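Local atomic coordinates of nidogen (Mus musculus, PDB entry 1NPE), a protein that is thought to take part in organising basement membranes, its YWTD beta-propeller domain probably serving as a binding site for laminin. Residues A[29-34]-A[61-66]; A[173-178]-A[214-219]; A[178-183]-A[191-196]. All blocks are in the same frame, centred on the assembly; numbering follows the deposited sequence.

Contact 1. Residues A[29-34]-A[61-66]. With CD (cadmium ion), chain E.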
ATOM      1  N   ALA A  29      11.585  12.254 -16.113  1.00 32.49           N
ATOM      2  CA  ALA A  29      11.477  10.865 -15.693  1.00 30.51           C
ATOM      3  C   ALA A  29      12.831  10.281 -15.322  1.00 29.43           C
ATOM      4  O   ALA A  29      13.827  10.487 -16.019  1.00 28.72           O
ATOM      5  CB  ALA A  29      10.835  10.034 -16.788  1.00 31.48           C
ATOM      6  N   PHE A  30      12.869   9.602 -14.181  1.00 28.07           N
ATOM      7  CA  PHE A  30      14.086   8.953 -13.722  1.00 26.07           C
ATOM      8  C   PHE A  30      14.173   7.592 -14.402  1.00 25.66           C
ATOM      9  O   PHE A  30      15.221   7.194 -14.905  1.00 23.72           O
ATOM     10  CB  PHE A  30      14.046   8.750 -12.203  1.00 24.02           C
ATOM     11  CG  PHE A  30      15.047   7.741 -11.695  1.00 21.19           C
ATOM     12  CD1 PHE A  30      16.403   7.879 -11.978  1.00 18.47           C
ATOM     13  CD2 PHE A  30      14.630   6.652 -10.937  1.00 18.15           C
ATOM     14  CE1 PHE A  30      17.327   6.947 -11.514  1.00 18.88           C
ATOM     15  CE2 PHE A  30      15.541   5.716 -10.468  1.00 18.02           C
ATOM     16  CZ  PHE A  30      16.894   5.860 -10.755  1.00 19.04           C
ATOM     17  N   LEU A  31      13.042   6.901 -14.444  1.00 26.34           N
ATOM     18  CA  LEU A  31      13.004   5.574 -15.018  1.00 26.79           C
ATOM     19  C   LEU A  31      11.604   5.222 -15.473  1.00 27.08           C
ATOM     20  O   LEU A  31      10.616   5.603 -14.840  1.00 27.34           O
ATOM     21  CB  LEU A  31      13.436   4.576 -13.942  1.00 29.23           C
ATOM     22  CG  LEU A  31      14.146   3.279 -14.309  1.00 30.28           C
ATOM     23  CD1 LEU A  31      15.526   3.590 -14.874  1.00 28.61           C
ATOM     24  CD2 LEU A  31      14.273   2.427 -13.056  1.00 28.79           C
ATOM     25  N   HIS A  32      11.527   4.511 -16.591  1.00 26.34           N
ATOM     26  CA  HIS A  32      10.259   4.045 -17.122  1.00 25.34           C
ATOM     27  C   HIS A  32      10.223   2.521 -17.024  1.00 25.28           C
ATOM     28  O   HIS A  32      11.091   1.833 -17.574  1.00 25.05           O
ATOM     29  CB  HIS A  32      10.090   4.447 -18.592  1.00 24.29           C
ATOM     30  CG  HIS A  32       9.501   5.806 -18.788  1.00 22.15           C
ATOM     31  ND1 HIS A  32      10.208   6.849 -19.345  1.00 21.40           N
ATOM     32  CD2 HIS A  32       8.262   6.286 -18.532  1.00 21.96           C
ATOM     33  CE1 HIS A  32       9.431   7.913 -19.426  1.00 20.43           C
ATOM     34  NE2 HIS A  32       8.244   7.598 -18.939  1.00 23.79           N
ATOM     35  N   ILE A  33       9.255   2.004 -16.275  1.00 24.25           N
ATOM     36  CA  ILE A  33       9.071   0.562 -16.135  1.00 24.03           C
ATOM     37  C   ILE A  33       7.580   0.391 -16.419  1.00 23.90           C
ATOM     38  O   ILE A  33       6.780   0.169 -15.508  1.00 23.56           O
ATOM     39  CB  ILE A  33       9.414   0.037 -14.712  1.00 24.49           C
ATOM     40  CG1 ILE A  33      10.718   0.644 -14.192  1.00 24.22           C
ATOM     41  CG2 ILE A  33       9.609  -1.460 -14.764  1.00 26.44           C
ATOM     42  CD1 ILE A  33      10.515   1.886 -13.350  1.00 25.91           C
ATOM     43  N   PRO A  34       7.200   0.472 -17.708  1.00 24.69           N
ATOM     44  CA  PRO A  34       5.839   0.366 -18.250  1.00 25.96           C
ATOM     45  C   PRO A  34       4.888  -0.683 -17.681  1.00 25.24           C
ATOM     46  O   PRO A  34       3.723  -0.386 -17.439  1.00 26.65           O
ATOM     47  CB  PRO A  34       6.074   0.213 -19.757  1.00 25.72           C
ATOM     48  CG  PRO A  34       7.457  -0.340 -19.847  1.00 28.58           C
ATOM     49  CD  PRO A  34       8.188   0.428 -18.798  1.00 25.79           C
ATOM     50  N   GLY A  61      12.829  -3.862  -6.576  1.00 20.03           N
ATOM     51  CA  GLY A  61      13.969  -3.627  -7.441  1.00 21.55           C
ATOM     52  C   GLY A  61      14.829  -2.433  -7.079  1.00 23.34           C
ATOM     53  O   GLY A  61      14.548  -1.707  -6.120  1.00 23.95           O
ATOM     54  N   ARG A  62      15.884  -2.232  -7.861  1.00 24.51           N
ATOM     55  CA  ARG A  62      16.808  -1.129  -7.633  1.00 25.07           C
ATOM     56  C   ARG A  62      17.554  -0.723  -8.896  1.00 26.36           C
ATOM     57  O   ARG A  62      17.723  -1.519  -9.822  1.00 26.05           O
ATOM     58  CB  ARG A  62      17.815  -1.486  -6.538  1.00 24.34           C
ATOM     59  CG  ARG A  62      18.700  -2.678  -6.864  1.00 22.67           C
ATOM     60  CD  ARG A  62      19.765  -2.876  -5.799  1.00 19.14           C
ATOM     61  NE  ARG A  62      20.645  -3.988  -6.126  1.00 18.89           N
ATOM     62  CZ  ARG A  62      21.709  -4.343  -5.413  1.00 19.59           C
ATOM     63  NH1 ARG A  62      22.040  -3.675  -4.313  1.00 17.07           N
ATOM     64  NH2 ARG A  62      22.443  -5.371  -5.805  1.00 19.33           N
ATOM     65  N   ALA A  63      18.027   0.519  -8.900  1.00 27.11           N
ATOM     66  CA  ALA A  63      18.770   1.077 -10.022  1.00 28.09           C
ATOM     67  C   ALA A  63      19.590   2.258  -9.528  1.00 29.08           C
ATOM     68  O   ALA A  63      19.144   3.004  -8.655  1.00 28.60           O
ATOM     69  CB  ALA A  63      17.807   1.532 -11.110  1.00 27.48           C
ATOM     70  N   SER A  64      20.802   2.406 -10.057  1.00 30.33           N
ATOM     71  CA  SER A  64      21.667   3.522  -9.681  1.00 31.82           C
ATOM     72  C   SER A  64      21.008   4.822 -10.131  1.00 31.54           C
ATOM     73  O   SER A  64      20.307   4.853 -11.149  1.00 31.13           O
ATOM     74  CB  SER A  64      23.039   3.402 -10.355  1.00 32.67           C
ATOM     75  OG  SER A  64      23.754   2.273  -9.885  1.00 36.04           O
ATOM     76  N   LEU A  65      21.210   5.885  -9.359  1.00 32.12           N
ATOM     77  CA  LEU A  65      20.638   7.183  -9.693  1.00 33.59           C
ATOM     78  C   LEU A  65      21.279   7.715 -10.969  1.00 34.53           C
ATOM     79  O   LEU A  65      20.609   8.326 -11.803  1.00 35.39           O
ATOM     80  CB  LEU A  65      20.858   8.183  -8.551  1.00 31.73           C
ATOM     81  CG  LEU A  65      20.186   9.553  -8.719  1.00 29.94           C
ATOM     82  CD1 LEU A  65      18.673   9.391  -8.675  1.00 28.02           C
ATOM     83  CD2 LEU A  65      20.656  10.515  -7.635  1.00 28.63           C
ATOM     84  N   HIS A  66      22.572   7.449 -11.122  1.00 36.47           N
ATOM     85  CA  HIS A  66      23.334   7.903 -12.280  1.00 40.33           C
ATOM     86  C   HIS A  66      23.337   6.868 -13.405  1.00 41.62           C
ATOM     87  O   HIS A  66      24.171   5.956 -13.424  1.00 43.46           O
ATOM     88  CB  HIS A  66      24.772   8.237 -11.860  1.00 41.43           C
ATOM     89  CG  HIS A  66      24.862   9.200 -10.715  1.00 44.00           C
ATOM     90  ND1 HIS A  66      24.341  10.478 -10.770  1.00 45.28           N
ATOM     91  CD2 HIS A  66      25.403   9.070  -9.480  1.00 44.73           C
ATOM     92  CE1 HIS A  66      24.560  11.090  -9.621  1.00 45.41           C
ATOM     93  NE2 HIS A  66      25.204  10.259  -8.819  1.00 45.68           N
TER
HETATM   94 CD    CD E5005      12.136   6.084 -20.755  1.00 43.47          CD
HETATM   95  O   HOH W   1      13.377   4.103 -19.385  1.00 33.52           O
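Phe30 and Leu31 face Ala63, Ser64 and Leu65 across the seam between two blades, where the CA atoms of Phe30 and Leu65 stand 7.9 Å apart, too far for the backbones to pair, and the two side chains span the distance to backbone carbonyls and side chains of 61-66. This is a blade-to-blade interface of the six-bladed YWTD beta-propeller: strand 28-33 is the edge strand of one four-stranded blade, and 59-64 is the third strand of the next. Phe30 and Leu31 both stand opposite Ile12 of strand 11-17, a classic beta bulge. Phe30 reaches across ring rim first, a course set by chi1 of 163°, which puts CG trans to N. CZ lies 3.6 Å from Ser64 O, which sits in the ring plane, and CE1 comes equally near to Leu65 O, an edge-on approach in which the weakly positive rim would favour the carbonyl oxygens. Leu65 starts away from Phe30, but its CD1 swings back to 4.0 Å from Phe30 CE1. Beside the ring, Leu31 places CD2 4.1 Å from Ala63 CB, and Trp52 of the neighbouring strand packs on both of these residues. His32, next along the strand, faces a cadmium ion shared with an acidic side chain of the other protein chain. His32 ND1 binds the cadmium at 2.5 Å, and a water completes the observed ligands 2.7 Å from the metal.

Contact 2. Residues A[173-178]-A[214-219]; sequences TFDAFS and VTSYGK
Thr173 and Ser216 meet through their hydroxyls, with OG1 of the threonine and OG of the serine hydrogen-bonded at 3.1 Å. The two strands run nearly parallel, 13° apart, yet their axes come no closer than 6.2 Å: they are the first strands of consecutive propeller blades, lying side by side in separate sheets. Thr173 directs OG1 anti to its backbone N (chi1 -174°), which carries the hydroxyl across to Ser216. The apolar part of the contact comes from the other branch of Thr173, whose CG2 lies 4.0 Å from Val214 CG1 and also rests against Ser216 CB. A second polar group is the carboxylate of Asp175, whose hydrogen bonds stay within its own segment, though OD2 lies 3.6 Å from Gly218 O. Its OD1 takes two bonds from Ser178, one from OG at 2.8 Å and one from the backbone N at an angle of 172°, forming an Asx motif; the N comes in on the anti lone pair. Replacing Asp175 with a leucine would probably leave Ser178 N and OG without their shared acceptor and set the turn after strand 169-175 free to shift. Around this pair, strand 180-185 flanks Thr173, strand 220-225 brings Leu221 against Thr173 and Ser216, and strand 256-259 lies against Thr215 on the blade beyond.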
ATOM      1  N   THR A 173       7.820   9.456   8.258  1.00  9.99           N
ATOM      2  CA  THR A 173       9.188   9.830   7.960  1.00 13.41           C
ATOM      3  C   THR A 173       9.886  10.224   9.248  1.00 14.00           C
ATOM      4  O   THR A 173       9.235  10.622  10.212  1.00 16.53           O
ATOM      5  CB  THR A 173       9.222  10.984   6.907  1.00 11.94           C
ATOM      6  OG1 THR A 173      10.576  11.239   6.517  1.00 15.57           O
ATOM      7  CG2 THR A 173       8.580  12.260   7.453  1.00  9.99           C
ATOM      8  N   PHE A 174      11.198  10.050   9.291  1.00 14.48           N
ATOM      9  CA  PHE A 174      11.949  10.390  10.489  1.00 18.37           C
ATOM     10  C   PHE A 174      13.089  11.344  10.197  1.00 20.53           C
ATOM     11  O   PHE A 174      13.870  11.123   9.275  1.00 22.17           O
ATOM     12  CB  PHE A 174      12.499   9.128  11.162  1.00 17.49           C
ATOM     13  CG  PHE A 174      13.136   9.384  12.503  1.00 19.45           C
ATOM     14  CD1 PHE A 174      12.358   9.458  13.654  1.00 19.30           C
ATOM     15  CD2 PHE A 174      14.515   9.549  12.617  1.00 18.70           C
ATOM     16  CE1 PHE A 174      12.943   9.695  14.902  1.00 20.46           C
ATOM     17  CE2 PHE A 174      15.105   9.785  13.855  1.00 20.06           C
ATOM     18  CZ  PHE A 174      14.320   9.857  15.001  1.00 18.67           C
ATOM     19  N   ASP A 175      13.174  12.406  10.993  1.00 24.82           N
ATOM     20  CA  ASP A 175      14.230  13.402  10.850  1.00 28.86           C
ATOM     21  C   ASP A 175      15.162  13.278  12.051  1.00 31.33           C
ATOM     22  O   ASP A 175      14.799  13.640  13.173  1.00 30.79           O
ATOM     23  CB  ASP A 175      13.635  14.810  10.778  1.00 30.32           C
ATOM     24  CG  ASP A 175      14.671  15.857  10.427  1.00 31.68           C
ATOM     25  OD1 ASP A 175      15.207  16.508  11.347  1.00 31.92           O
ATOM     26  OD2 ASP A 175      14.957  16.017   9.223  1.00 35.52           O
ATOM     27  N   ALA A 176      16.361  12.760  11.792  1.00 35.32           N
ATOM     28  CA  ALA A 176      17.381  12.526  12.817  1.00 37.80           C
ATOM     29  C   ALA A 176      17.783  13.719  13.688  1.00 39.81           C
ATOM     30  O   ALA A 176      17.956  13.563  14.904  1.00 40.71           O
ATOM     31  CB  ALA A 176      18.616  11.899  12.186  1.00 37.56           C
ATOM     32  N   PHE A 177      17.925  14.899  13.086  1.00 40.43           N
ATOM     33  CA  PHE A 177      18.324  16.072  13.863  1.00 42.03           C
ATOM     34  C   PHE A 177      17.292  16.477  14.901  1.00 41.34           C
ATOM     35  O   PHE A 177      17.614  16.622  16.084  1.00 43.37           O
ATOM     36  CB  PHE A 177      18.630  17.280  12.966  1.00 43.70           C
ATOM     37  CG  PHE A 177      19.217  18.456  13.720  1.00 45.62           C
ATOM     38  CD1 PHE A 177      20.567  18.461  14.091  1.00 45.84           C
ATOM     39  CD2 PHE A 177      18.419  19.543  14.079  1.00 46.35           C
ATOM     40  CE1 PHE A 177      21.111  19.530  14.807  1.00 45.77           C
ATOM     41  CE2 PHE A 177      18.955  20.622  14.798  1.00 46.56           C
ATOM     42  CZ  PHE A 177      20.304  20.612  15.161  1.00 46.51           C
ATOM     43  N   SER A 178      16.061  16.693  14.450  1.00 39.06           N
ATOM     44  CA  SER A 178      14.992  17.093  15.349  1.00 37.21           C
ATOM     45  C   SER A 178      14.375  15.936  16.138  1.00 35.66           C
ATOM     46  O   SER A 178      13.506  16.166  16.987  1.00 35.24           O
ATOM     47  CB  SER A 178      13.911  17.862  14.572  1.00 38.23           C
ATOM     48  OG  SER A 178      13.491  17.157  13.415  1.00 39.13           O
ATOM     49  N   VAL A 214       5.081  10.202   2.418  1.00 12.98           N
ATOM     50  CA  VAL A 214       5.747  11.407   2.859  1.00 13.58           C
ATOM     51  C   VAL A 214       7.219  11.143   3.100  1.00 15.85           C
ATOM     52  O   VAL A 214       7.630  10.008   3.364  1.00 18.26           O
ATOM     53  CB  VAL A 214       5.117  11.938   4.162  1.00 11.93           C
ATOM     54  CG1 VAL A 214       5.409  10.982   5.326  1.00  9.99           C
ATOM     55  CG2 VAL A 214       5.602  13.342   4.462  1.00  9.99           C
ATOM     56  N   THR A 215       8.006  12.200   2.955  1.00 16.11           N
ATOM     57  CA  THR A 215       9.437  12.153   3.186  1.00 19.21           C
ATOM     58  C   THR A 215       9.798  13.534   3.718  1.00 21.19           C
ATOM     59  O   THR A 215       9.006  14.478   3.613  1.00 21.05           O
ATOM     60  CB  THR A 215      10.239  11.823   1.893  1.00 19.03           C
ATOM     61  OG1 THR A 215      11.615  11.610   2.230  1.00 19.81           O
ATOM     62  CG2 THR A 215      10.147  12.957   0.876  1.00 18.35           C
ATOM     63  N   SER A 216      10.969  13.652   4.324  1.00 23.97           N
ATOM     64  CA  SER A 216      11.365  14.936   4.871  1.00 27.04           C
ATOM     65  C   SER A 216      12.758  15.390   4.479  1.00 29.21           C
ATOM     66  O   SER A 216      13.619  14.588   4.112  1.00 27.92           O
ATOM     67  CB  SER A 216      11.222  14.938   6.399  1.00 26.74           C
ATOM     68  OG  SER A 216      12.047  13.959   7.015  1.00 29.42           O
ATOM     69  N   TYR A 217      12.935  16.707   4.515  1.00 32.23           N
ATOM     70  CA  TYR A 217      14.202  17.353   4.219  1.00 35.32           C
ATOM     71  C   TYR A 217      14.275  18.564   5.143  1.00 37.26           C
ATOM     72  O   TYR A 217      13.793  19.651   4.805  1.00 36.93           O
ATOM     73  CB  TYR A 217      14.286  17.791   2.750  1.00 36.53           C
ATOM     74  CG  TYR A 217      15.683  18.207   2.346  1.00 38.59           C
ATOM     75  CD1 TYR A 217      16.772  17.370   2.593  1.00 38.88           C
ATOM     76  CD2 TYR A 217      15.931  19.460   1.783  1.00 40.17           C
ATOM     77  CE1 TYR A 217      18.070  17.766   2.302  1.00 39.36           C
ATOM     78  CE2 TYR A 217      17.238  19.870   1.485  1.00 40.56           C
ATOM     79  CZ  TYR A 217      18.301  19.014   1.753  1.00 39.47           C
ATOM     80  OH  TYR A 217      19.599  19.409   1.503  1.00 41.26           O
ATOM     81  N   GLY A 218      14.819  18.338   6.338  1.00 38.87           N
ATOM     82  CA  GLY A 218      14.952  19.392   7.328  1.00 40.81           C
ATOM     83  C   GLY A 218      13.636  19.757   7.992  1.00 42.13           C
ATOM     84  O   GLY A 218      12.991  18.921   8.638  1.00 43.40           O
ATOM     85  N   LYS A 219      13.243  21.017   7.826  1.00 41.94           N
ATOM     86  CA  LYS A 219      12.000  21.544   8.391  1.00 41.35           C
ATOM     87  C   LYS A 219      10.789  21.312   7.470  1.00 39.60           C
ATOM     88  O   LYS A 219       9.641  21.464   7.893  1.00 39.73           O
ATOM     89  CB  LYS A 219      12.157  23.047   8.670  1.00 42.11           C
ATOM     90  CG  LYS A 219      12.796  23.826   7.515  1.00 43.31           C
ATOM     91  CD  LYS A 219      12.726  25.337   7.718  1.00 45.33           C
ATOM     92  CE  LYS A 219      13.452  25.791   8.981  1.00 45.25           C
ATOM     93  NZ  LYS A 219      13.253  27.257   9.231  1.00 45.59           N
TER

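Contact 3. Residues A[178-183]-A[191-196]; sequences SSQLCW and AECLNP
Leu181 N donates to Leu194 O at 2.7 Å, an almost straight bond (177°), and Leu194 N returns one to Leu181 O with its donor tilted out of the carbonyl plane. A second such pair links Trp183 and Glu192, making this an antiparallel beta hairpin inside one propeller blade. Between the two pairs lies the non-hydrogen-bonded couple Cys182 and Cys193, whose SG atoms are joined by a 2.0 Å disulfide with a chi3 of 105°. This covalent cross-link ties the neighbouring strands on one face of the sheet, and Gln180 CG settles alongside it, 3.6 Å from Cys193 CB. On the other face, Trp183 holds CG between its backbone N and carbonyl carbon (chi1 66°), which swings the indole across the partner strand. Glu192 CB sits over one face of the six-membered ring, 3.9 Å from its centroid, as a CH-pi contact, while Leu194 CD1 meets the ring edge, in plane, 3.7 Å from CZ3. Leu194 CD2 in turn touches Leu181 CB. A water bridges the polar ends: it accepts from Trp183 NE1 at 3.1 Å and lies 2.7 Å from Glu192 OE2, while Glu192 OE1 forms a salt bridge with Arg202. Ser179 and Gln180 stand opposite Asp175 of strand 169-175 as a G1 beta bulge. Strand 169-175 pairs on the side of Cys182 and strand 201-206 on that of Cys193, while Leu236 packs on the disulfide and Tyr137 of the preceding blade lies against Leu181 and Pro196.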
ATOM      1  N   SER A 178      16.061  16.693  14.450  1.00 39.06           N
ATOM      2  CA  SER A 178      14.992  17.093  15.349  1.00 37.21           C
ATOM      3  C   SER A 178      14.375  15.936  16.138  1.00 35.66           C
ATOM      4  O   SER A 178      13.506  16.166  16.987  1.00 35.24           O
ATOM      5  CB  SER A 178      13.911  17.862  14.572  1.00 38.23           C
ATOM      6  OG  SER A 178      13.491  17.157  13.415  1.00 39.13           O
ATOM      7  N   SER A 179      14.869  14.713  15.916  1.00 33.03           N
ATOM      8  CA  SER A 179      14.333  13.518  16.583  1.00 31.67           C
ATOM      9  C   SER A 179      12.808  13.547  16.459  1.00 30.07           C
ATOM     10  O   SER A 179      12.072  13.373  17.437  1.00 28.27           O
ATOM     11  CB  SER A 179      14.757  13.465  18.056  1.00 32.17           C
ATOM     12  OG  SER A 179      16.087  12.991  18.188  1.00 34.18           O
ATOM     13  N   GLN A 180      12.354  13.781  15.230  1.00 27.36           N
ATOM     14  CA  GLN A 180      10.940  13.900  14.940  1.00 23.82           C
ATOM     15  C   GLN A 180      10.423  12.856  13.957  1.00 20.62           C
ATOM     16  O   GLN A 180      10.953  12.687  12.853  1.00 16.70           O
ATOM     17  CB  GLN A 180      10.672  15.305  14.389  1.00 27.93           C
ATOM     18  CG  GLN A 180       9.369  15.950  14.830  1.00 34.47           C
ATOM     19  CD  GLN A 180       9.366  16.378  16.292  1.00 37.24           C
ATOM     20  OE1 GLN A 180       8.347  16.844  16.806  1.00 41.36           O
ATOM     21  NE2 GLN A 180      10.503  16.224  16.966  1.00 38.72           N
ATOM     22  N   LEU A 181       9.396  12.137  14.392  1.00 17.98           N
ATOM     23  CA  LEU A 181       8.743  11.138  13.564  1.00 15.95           C
ATOM     24  C   LEU A 181       7.412  11.752  13.128  1.00 15.17           C
ATOM     25  O   LEU A 181       6.574  12.102  13.954  1.00 14.18           O
ATOM     26  CB  LEU A 181       8.494   9.850  14.351  1.00 12.63           C
ATOM     27  CG  LEU A 181       7.783   8.723  13.594  1.00 12.34           C
ATOM     28  CD1 LEU A 181       8.659   8.229  12.454  1.00 12.86           C
ATOM     29  CD2 LEU A 181       7.441   7.575  14.535  1.00 14.48           C
ATOM     30  N   CYS A 182       7.234  11.907  11.828  1.00 13.52           N
ATOM     31  CA  CYS A 182       6.006  12.475  11.308  1.00 12.61           C
ATOM     32  C   CYS A 182       5.304  11.497  10.380  1.00 11.92           C
ATOM     33  O   CYS A 182       5.951  10.726   9.686  1.00 13.41           O
ATOM     34  CB  CYS A 182       6.302  13.751  10.528  1.00 13.99           C
ATOM     35  SG  CYS A 182       7.277  15.005  11.412  1.00 16.37           S
ATOM     36  N   TRP A 183       3.978  11.533  10.376  1.00 10.50           N
ATOM     37  CA  TRP A 183       3.198  10.680   9.495  1.00 11.06           C
ATOM     38  C   TRP A 183       2.091  11.511   8.873  1.00 11.60           C
ATOM     39  O   TRP A 183       1.811  12.612   9.340  1.00 11.16           O
ATOM     40  CB  TRP A 183       2.613   9.478  10.251  1.00  9.99           C
ATOM     41  CG  TRP A 183       1.599   9.801  11.300  1.00 11.54           C
ATOM     42  CD1 TRP A 183       0.258  10.003  11.113  1.00 11.42           C
ATOM     43  CD2 TRP A 183       1.826   9.895  12.713  1.00 10.83           C
ATOM     44  NE1 TRP A 183      -0.361  10.212  12.322  1.00 12.59           N
ATOM     45  CE2 TRP A 183       0.576  10.150  13.321  1.00 10.90           C
ATOM     46  CE3 TRP A 183       2.964   9.785  13.524  1.00 12.21           C
ATOM     47  CZ2 TRP A 183       0.427  10.294  14.704  1.00 12.42           C
ATOM     48  CZ3 TRP A 183       2.817   9.927  14.903  1.00 14.55           C
ATOM     49  CH2 TRP A 183       1.554  10.179  15.478  1.00 15.01           C
ATOM     50  N   ALA A 191      -1.156  15.799   9.209  1.00 18.17           N
ATOM     51  CA  ALA A 191       0.212  15.337   9.363  1.00 17.14           C
ATOM     52  C   ALA A 191       0.537  15.522  10.839  1.00 17.03           C
ATOM     53  O   ALA A 191       0.219  16.555  11.429  1.00 16.16           O
ATOM     54  CB  ALA A 191       1.158  16.164   8.504  1.00 15.38           C
ATOM     55  N   GLU A 192       1.109  14.500  11.459  1.00 17.24           N
ATOM     56  CA  GLU A 192       1.455  14.599  12.866  1.00 17.86           C
ATOM     57  C   GLU A 192       2.902  14.213  13.093  1.00 19.53           C
ATOM     58  O   GLU A 192       3.421  13.304  12.442  1.00 19.87           O
ATOM     59  CB  GLU A 192       0.532  13.728  13.719  1.00 16.49           C
ATOM     60  CG  GLU A 192      -0.943  14.075  13.573  1.00 19.86           C
ATOM     61  CD  GLU A 192      -1.799  13.511  14.687  1.00 18.76           C
ATOM     62  OE1 GLU A 192      -1.512  13.797  15.864  1.00 24.95           O
ATOM     63  OE2 GLU A 192      -2.769  12.795  14.395  1.00 21.97           O
ATOM     64  N   CYS A 193       3.558  14.949  13.985  1.00 20.36           N
ATOM     65  CA  CYS A 193       4.947  14.699  14.322  1.00 20.82           C
ATOM     66  C   CYS A 193       5.038  14.466  15.810  1.00 22.25           C
ATOM     67  O   CYS A 193       4.247  15.012  16.586  1.00 20.83           O
ATOM     68  CB  CYS A 193       5.836  15.883  13.948  1.00 20.81           C
ATOM     69  SG  CYS A 193       5.881  16.283  12.177  1.00 22.24           S
ATOM     70  N   LEU A 194       6.037  13.689  16.205  1.00 22.47           N
ATOM     71  CA  LEU A 194       6.243  13.372  17.600  1.00 24.28           C
ATOM     72  C   LEU A 194       7.684  12.947  17.835  1.00 25.04           C
ATOM     73  O   LEU A 194       8.390  12.582  16.893  1.00 25.05           O
ATOM     74  CB  LEU A 194       5.243  12.271  17.997  1.00 24.53           C
ATOM     75  CG  LEU A 194       5.496  10.853  18.541  1.00 26.25           C
ATOM     76  CD1 LEU A 194       4.192  10.087  18.345  1.00 21.15           C
ATOM     77  CD2 LEU A 194       6.626  10.097  17.859  1.00 24.10           C
ATOM     78  N   ASN A 195       8.141  13.084  19.076  1.00 26.66           N
ATOM     79  CA  ASN A 195       9.482  12.655  19.452  1.00 26.87           C
ATOM     80  C   ASN A 195       9.241  11.292  20.093  1.00 27.00           C
ATOM     81  O   ASN A 195       8.487  11.186  21.053  1.00 27.26           O
ATOM     82  CB  ASN A 195      10.104  13.617  20.468  1.00 27.87           C
ATOM     83  CG  ASN A 195      11.525  13.214  20.867  1.00 30.71           C
ATOM     84  OD1 ASN A 195      11.810  12.034  21.107  1.00 27.88           O
ATOM     85  ND2 ASN A 195      12.423  14.196  20.933  1.00 29.16           N
ATOM     86  N   PRO A 196       9.841  10.223  19.542  1.00 28.33           N
ATOM     87  CA  PRO A 196       9.671   8.864  20.075  1.00 28.15           C
ATOM     88  C   PRO A 196       9.948   8.721  21.578  1.00 28.89           C
ATOM     89  O   PRO A 196       9.452   7.787  22.219  1.00 30.01           O
ATOM     90  CB  PRO A 196      10.646   8.049  19.230  1.00 28.31           C
ATOM     91  CG  PRO A 196      10.594   8.750  17.912  1.00 27.26           C
ATOM     92  CD  PRO A 196      10.686  10.202  18.335  1.00 27.95           C
TER
HETATM   93  O   HOH W   2      -3.389  10.936  12.592  1.00 22.06           O

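From the N terminus, contact 1 comes first: it closes a loop of 26 residues, bridging the blade that holds the chain's beginning and strand 256-259 to the blade that follows it. It is complete before contact 2 opens. Contact 2 joins two later blades through their first strands, and contact 3, a short hairpin within the first of those blades, is nested, apart from the shared Ser178, in the 35 residues between its segments. Contacts 2 and 3 touch where strand 169-175 pairs with strand 180-185, as Thr173 N lies 2.7 Å from Cys182 O, a probable hydrogen bond. Contacts 1 and 3 lie on opposite sides of the chain's centre, about 30 Å apart between centres.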